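Ureidoglycolate hydrolase (Arabidopsis thaliana, PDB 4PXE) hydrolyses (S)-ureidoglycolate to glyoxylate, ammonium and carbon dioxide at a two-manganese centre, in the breakdown of purine nucleotides. Local coordinates at residues A[166-169]-A[170-174]. Sequence-based numbering, arbitrary orientation.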
loop_
_atom_site.group_PDB
_atom_site.type_symbol
_atom_site.label_atom_id
_atom_site.label_comp_id
_atom_site.label_asym_id
_atom_site.label_seq_id
_atom_site.Cartn_x
_atom_site.Cartn_y
_atom_site.Cartn_z
ATOM N N VAL A 166 11.792 -0.855 18.167
ATOM C CA VAL A 166 10.440 -0.852 17.615
ATOM C C VAL A 166 10.041 0.479 16.986
ATOM O O VAL A 166 10.129 1.530 17.620
ATOM C CB VAL A 166 9.402 -1.275 18.666
ATOM C CG1 VAL A 166 7.985 -1.058 18.129
ATOM C CG2 VAL A 166 9.619 -2.721 19.051
ATOM N N VAL A 167 9.607 0.412 15.729
ATOM C CA VAL A 167 9.092 1.566 14.989
ATOM C C VAL A 167 7.829 1.152 14.231
ATOM O O VAL A 167 7.597 -0.039 14.006
ATOM C CB VAL A 167 10.114 2.100 13.947
ATOM C CG1 VAL A 167 11.381 2.619 14.627
ATOM C CG2 VAL A 167 10.451 1.018 12.916
ATOM N N ASP A 168 7.022 2.124 13.819
ATOM C CA ASP A 168 5.843 1.812 13.012
ATOM C C ASP A 168 6.141 1.856 11.517
ATOM O O ASP A 168 7.297 1.994 11.116
ATOM C CB ASP A 168 4.620 2.675 13.401
ATOM C CG ASP A 168 4.777 4.149 13.066
ATOM O OD1 ASP A 168 4.011 4.958 13.634
ATOM O OD2 ASP A 168 5.629 4.514 12.226
ATOM N N GLY A 169 5.098 1.742 10.702
ATOM C CA GLY A 169 5.257 1.706 9.257
ATOM C C GLY A 169 5.782 2.998 8.660
ATOM O O GLY A 169 6.258 3.013 7.520
ATOM N N GLN A 170 5.696 4.085 9.421
ATOM C CA GLN A 170 6.181 5.382 8.953
ATOM C C GLN A 170 7.484 5.745 9.656
ATOM O O GLN A 170 7.887 6.909 9.679
ATOM C CB GLN A 170 5.130 6.478 9.167
ATOM C CG GLN A 170 3.905 6.370 8.254
ATOM C CD GLN A 170 2.986 5.211 8.619
ATOM O OE1 GLN A 170 2.510 5.114 9.752
ATOM N NE2 GLN A 170 2.743 4.320 7.660
ATOM N N ASN A 171 8.124 4.731 10.233
ATOM C CA ASN A 171 9.388 4.886 10.950
ATOM C C ASN A 171 9.319 5.758 12.207
ATOM O O ASN A 171 10.331 6.281 12.663
ATOM C CB ASN A 171 10.504 5.368 10.006
ATOM C CG ASN A 171 10.925 4.301 9.012
ATOM O OD1 ASN A 171 10.910 3.105 9.319
ATOM N ND2 ASN A 171 11.305 4.726 7.809
ATOM N N VAL A 172 8.126 5.903 12.780
ATOM C CA VAL A 172 8.002 6.580 14.067
ATOM C C VAL A 172 8.253 5.569 15.181
ATOM O O VAL A 172 7.653 4.492 15.195
ATOM C CB VAL A 172 6.606 7.212 14.240
ATOM C CG1 VAL A 172 6.505 7.922 15.587
ATOM C CG2 VAL A 172 6.308 8.170 13.088
ATOM N N SER A 173 9.148 5.894 16.111
ATOM C CA SER A 173 9.503 4.947 17.157
ATOM C C SER A 173 8.361 4.815 18.156
ATOM O O SER A 173 7.504 5.699 18.249
ATOM C CB SER A 173 10.788 5.362 17.884
ATOM O OG SER A 173 10.579 6.509 18.692
ATOM N N PHE A 174 8.353 3.708 18.890
ATOM C CA PHE A 174 7.386 3.520 19.965
ATOM C C PHE A 174 7.495 4.659 20.966
ATOM O O PHE A 174 6.486 5.209 21.401
ATOM C CB PHE A 174 7.593 2.181 20.667
ATOM C CG PHE A 174 6.728 2.003 21.885
ATOM C CD1 PHE A 174 5.393 1.647 21.754
ATOM C CD2 PHE A 174 7.241 2.216 23.157
ATOM C CE1 PHE A 174 4.591 1.494 22.863
ATOM C CE2 PHE A 174 6.445 2.064 24.274
ATOM C CZ PHE A 174 5.116 1.699 24.127
HETATM O O HOH W 1 2.721 6.607 11.929
HETATM O O HOH W 2 9.099 1.112 9.073
#
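A hairpin-like reversal of the chain, closed by a type I beta turn from Asp168 to Asn171 with a G1-type bulge at Asn171, links helix 156-164 to helix 174-180. The turn's own bond, from Asn171 N to Asp168 O, is 3.0 Å, and Val167 forms a single beta bridge with Ser173. Two backbone bonds flank that bridge: Asp168 N donates to Val172 O at 2.8 Å and Phe174 N to Val166 O at 3.1 Å. The Asp168 side chain fastens the turn from within. With CG lodged between backbone N and carbonyl carbon (chi1 68°), the carboxylate is turned forward toward the amides of Gln170 and Val172, and Asp168 OD2 accepts from Gln170 N at 2.8 Å, making an Asx turn, and also from Val172 N at 2.9 Å. These donors approach from opposite faces of the carboxylate plane, which restrains its rotation. Asp168 OD1 lies 3.5 Å from Val172 CB and forms a salt bridge with Arg141; a water links OD1 to Gln170 OE1. A second water spans Asp168 O and Asn171 OD1. With an alanine in place of Asp168, the amides of Gln170 and Val172 and the Arg141 charge would probably lose the carboxylate they share. Ser173, the bridge residue, also N-caps helix 174-180 through OG to Glu176 N, while Val166 packs on Ala161 and Phe174 on Leu162, seating the turn's base against helix 156-164.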